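Local coordinates for ferulic acid esterase, AmCE1/Fae1A (Anaeromyces mucronatus, PDB 5CXX), which probably hydrolyses feruloyl esters as a family 1 carbohydrate esterase with an alpha/beta-hydrolase fold, and binds ferulic acid in a pocket, at residues 21-29 with 41-49. Residues are numbered along the deposited sequence; the frame is centred on the assembly and turned at random. Where two conformers were deposited one is given.
Sequences VEYPTAKKI and KMNVILPVG
Ile29 and Met42 form one antiparallel hydrogen-bonded pair and Lys27 and Val44 the next, the strand segments 26-29 and 41-45 running at 148° to each other. Of the four bonds, Ile29 N to Met42 O is the shortest at 2.8 Å. On the N-terminal side of Ala26 the direct backbone bonds give way to water-mediated ones: one molecule links Thr25 N to Leu46 O, a second joins Thr25 O to Leu46 N. There Pro24 CB presses on Ile45 CG2 at 3.5 Å, tight for two carbons, while Val48 CG2 lies 4.0 Å from Pro24 CD. On the face bearing Ile29, Met42 and Val44, Ile29 CG1 meets Val44 CG2 at 3.8 Å; helix 125-140 covers Ile29 and Met42. On the other face, Lys28 CB lies 3.6 Å from Asn43 OD1; with CG anti to the backbone N (chi1 -167°), the chain then runs obliquely across Lys41, Lys28 CD 3.6 Å from Lys41 CD. Lys28 NZ makes salt bridges to Glu69 and Asp70, and Asp70 also accepts from Asn43 ND2. Shortening Lys28 to an alanine would probably leave the Glu69 and Asp70 carboxylates without this cation and take away the methylene contact with Lys41. Strands 26-33 and 38-45 thus build the antiparallel beta hairpin at one edge of the mixed alpha/beta-hydrolase sheet, joined through 38-45 to strand 95-99.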
loop_
_atom_site.group_PDB
_atom_site.type_symbol
_atom_site.label_atom_id
_atom_site.label_comp_id
_atom_site.label_asym_id
_atom_site.label_seq_id
_atom_site.Cartn_x
_atom_site.Cartn_y
_atom_site.Cartn_z
ATOM N N VAL A 21 -5.598 -25.718 -1.223
ATOM C CA VAL A 21 -5.547 -24.666 -0.202
ATOM C C VAL A 21 -6.713 -23.719 -0.444
ATOM O O VAL A 21 -6.937 -23.322 -1.605
ATOM C CB VAL A 21 -4.200 -23.881 -0.265
ATOM C CG1 VAL A 21 -4.188 -22.708 0.735
ATOM C CG2 VAL A 21 -3.043 -24.841 -0.057
ATOM N N GLU A 22 -7.460 -23.361 0.602
ATOM C CA GLU A 22 -8.521 -22.337 0.465
ATOM C C GLU A 22 -7.970 -20.935 0.483
ATOM O O GLU A 22 -7.121 -20.613 1.338
ATOM C CB GLU A 22 -9.541 -22.464 1.602
ATOM C CG GLU A 22 -10.294 -23.737 1.567
ATOM C CD GLU A 22 -11.570 -23.649 2.378
ATOM O OE1 GLU A 22 -11.509 -23.205 3.548
ATOM O OE2 GLU A 22 -12.633 -24.018 1.827
ATOM N N TYR A 23 -8.465 -20.099 -0.422
ATOM C CA TYR A 23 -8.086 -18.678 -0.443
ATOM C C TYR A 23 -9.276 -17.790 -0.137
ATOM O O TYR A 23 -10.417 -18.156 -0.408
ATOM C CB TYR A 23 -7.447 -18.297 -1.826
ATOM C CG TYR A 23 -6.123 -19.015 -1.929
ATOM C CD1 TYR A 23 -4.937 -18.431 -1.409
ATOM C CD2 TYR A 23 -6.060 -20.292 -2.482
ATOM C CE1 TYR A 23 -3.694 -19.140 -1.423
ATOM C CE2 TYR A 23 -4.861 -21.016 -2.501
ATOM C CZ TYR A 23 -3.684 -20.442 -1.981
ATOM O OH TYR A 23 -2.538 -21.209 -2.016
ATOM N N PRO A 24 -9.018 -16.578 0.387
ATOM C CA PRO A 24 -10.130 -15.669 0.647
ATOM C C PRO A 24 -10.647 -15.091 -0.647
ATOM O O PRO A 24 -9.991 -15.202 -1.686
ATOM C CB PRO A 24 -9.535 -14.535 1.454
ATOM C CG PRO A 24 -8.078 -14.629 1.201
ATOM C CD PRO A 24 -7.717 -16.033 0.813
ATOM N N THR A 25 -11.846 -14.552 -0.569
ATOM C CA THR A 25 -12.441 -13.909 -1.741
ATOM C C THR A 25 -12.757 -12.456 -1.439
ATOM O O THR A 25 -12.975 -12.048 -0.295
ATOM C CB THR A 25 -13.734 -14.611 -2.174
ATOM O OG1 THR A 25 -14.677 -14.500 -1.112
ATOM C CG2 THR A 25 -13.498 -16.076 -2.421
ATOM N N ALA A 26 -12.733 -11.640 -2.487
ATOM C CA ALA A 26 -13.068 -10.237 -2.341
ATOM C C ALA A 26 -14.572 -10.024 -2.471
ATOM O O ALA A 26 -15.259 -10.677 -3.279
ATOM C CB ALA A 26 -12.383 -9.398 -3.477
ATOM N N LYS A 27 -15.073 -9.098 -1.651
ATOM C CA LYS A 27 -16.453 -8.626 -1.755
ATOM C C LYS A 27 -16.428 -7.134 -1.992
ATOM O O LYS A 27 -15.767 -6.398 -1.218
ATOM C CB LYS A 27 -17.217 -8.911 -0.473
ATOM C CG LYS A 27 -18.634 -8.356 -0.458
ATOM C CD LYS A 27 -19.601 -9.185 -1.266
ATOM C CE LYS A 27 -21.018 -8.573 -1.237
ATOM N NZ LYS A 27 -20.888 -7.133 -1.681
ATOM N N LYS A 28 -17.136 -6.668 -3.030
ATOM C CA LYS A 28 -17.127 -5.237 -3.295
ATOM C C LYS A 28 -18.201 -4.507 -2.500
ATOM O O LYS A 28 -19.411 -4.881 -2.532
ATOM C CB LYS A 28 -17.304 -4.960 -4.796
ATOM C CG LYS A 28 -16.960 -3.477 -5.115
ATOM C CD LYS A 28 -16.903 -3.209 -6.644
ATOM C CE LYS A 28 -15.722 -3.948 -7.305
ATOM N NZ LYS A 28 -15.571 -3.439 -8.720
ATOM N N ILE A 29 -17.731 -3.552 -1.714
ATOM C CA ILE A 29 -18.562 -2.779 -0.825
ATOM C C ILE A 29 -18.787 -1.384 -1.378
ATOM O O ILE A 29 -17.830 -0.716 -1.831
ATOM C CB ILE A 29 -17.861 -2.685 0.589
ATOM C CG1 ILE A 29 -17.637 -4.101 1.183
ATOM C CG2 ILE A 29 -18.632 -1.730 1.540
ATOM C CD1 ILE A 29 -18.861 -4.965 1.169
ATOM N N LYS A 41 -16.522 2.793 -3.919
ATOM C CA LYS A 41 -16.398 1.332 -3.787
ATOM C C LYS A 41 -15.040 0.951 -3.232
ATOM O O LYS A 41 -14.043 1.646 -3.476
ATOM C CB LYS A 41 -16.561 0.658 -5.143
ATOM C CG LYS A 41 -18.098 0.807 -5.689
ATOM C CD LYS A 41 -18.353 0.073 -6.995
ATOM C CE LYS A 41 -19.854 -0.024 -7.310
ATOM N NZ LYS A 41 -20.559 1.181 -6.835
ATOM N N MET A 42 -15.019 -0.162 -2.488
ATOM C CA MET A 42 -13.735 -0.765 -2.071
ATOM C C MET A 42 -13.968 -2.284 -2.025
ATOM O O MET A 42 -15.100 -2.729 -1.809
ATOM C CB MET A 42 -13.235 -0.289 -0.669
ATOM C CG MET A 42 -14.280 -0.524 0.438
ATOM S SD MET A 42 -13.574 0.341 1.881
ATOM C CE MET A 42 -14.928 0.139 3.085
ATOM N N ASN A 43 -12.894 -3.079 -2.205
ATOM C CA ASN A 43 -13.011 -4.505 -1.913
ATOM C C ASN A 43 -12.584 -4.771 -0.499
ATOM O O ASN A 43 -11.537 -4.288 -0.029
ATOM C CB ASN A 43 -12.143 -5.320 -2.843
ATOM C CG ASN A 43 -12.724 -5.356 -4.247
ATOM O OD1 ASN A 43 -13.861 -5.786 -4.438
ATOM N ND2 ASN A 43 -11.966 -4.867 -5.232
ATOM N N VAL A 44 -13.389 -5.578 0.168
ATOM C CA VAL A 44 -13.010 -6.121 1.461
ATOM C C VAL A 44 -12.787 -7.627 1.312
ATOM O O VAL A 44 -13.681 -8.349 0.866
ATOM C CB VAL A 44 -14.082 -5.822 2.526
ATOM C CG1 VAL A 44 -13.707 -6.465 3.887
ATOM C CG2 VAL A 44 -14.208 -4.298 2.699
ATOM N N ILE A 45 -11.619 -8.074 1.755
ATOM C CA ILE A 45 -11.231 -9.488 1.655
ATOM C C ILE A 45 -11.071 -10.019 3.088
ATOM O O ILE A 45 -10.056 -9.741 3.755
ATOM C CB ILE A 45 -9.949 -9.604 0.845
ATOM C CG1 ILE A 45 -10.120 -9.012 -0.576
ATOM C CG2 ILE A 45 -9.478 -11.098 0.834
ATOM C CD1 ILE A 45 -8.709 -8.547 -1.161
ATOM N N LEU A 46 -12.091 -10.716 3.565
ATOM C CA LEU A 46 -12.036 -11.311 4.908
ATOM C C LEU A 46 -11.207 -12.576 4.895
ATOM O O LEU A 46 -11.189 -13.276 3.905
ATOM C CB LEU A 46 -13.452 -11.604 5.392
ATOM C CG LEU A 46 -14.314 -10.332 5.506
ATOM C CD1 LEU A 46 -15.778 -10.695 5.838
ATOM C CD2 LEU A 46 -13.739 -9.229 6.492
ATOM N N PRO A 47 -10.539 -12.880 6.013
ATOM C CA PRO A 47 -9.680 -14.065 6.040
ATOM C C PRO A 47 -10.534 -15.337 5.957
ATOM O O PRO A 47 -11.708 -15.333 6.288
ATOM C CB PRO A 47 -8.958 -13.955 7.391
ATOM C CG PRO A 47 -9.946 -13.220 8.253
ATOM C CD PRO A 47 -10.469 -12.128 7.267
ATOM N N VAL A 48 -9.912 -16.405 5.498
ATOM C CA VAL A 48 -10.569 -17.700 5.486
ATOM C C VAL A 48 -11.014 -18.018 6.905
ATOM O O VAL A 48 -10.202 -17.897 7.831
ATOM C CB VAL A 48 -9.603 -18.773 4.964
ATOM C CG1 VAL A 48 -10.178 -20.162 5.170
ATOM C CG2 VAL A 48 -9.306 -18.513 3.477
ATOM N N GLY A 49 -12.275 -18.449 7.088
ATOM C CA GLY A 49 -12.733 -18.784 8.428
ATOM C C GLY A 49 -13.021 -17.596 9.320
ATOM O O GLY A 49 -13.144 -17.756 10.530
HETATM O O HOH W 1 -12.888 -14.492 2.212
HETATM O O HOH W 2 -14.466 -11.463 1.962
#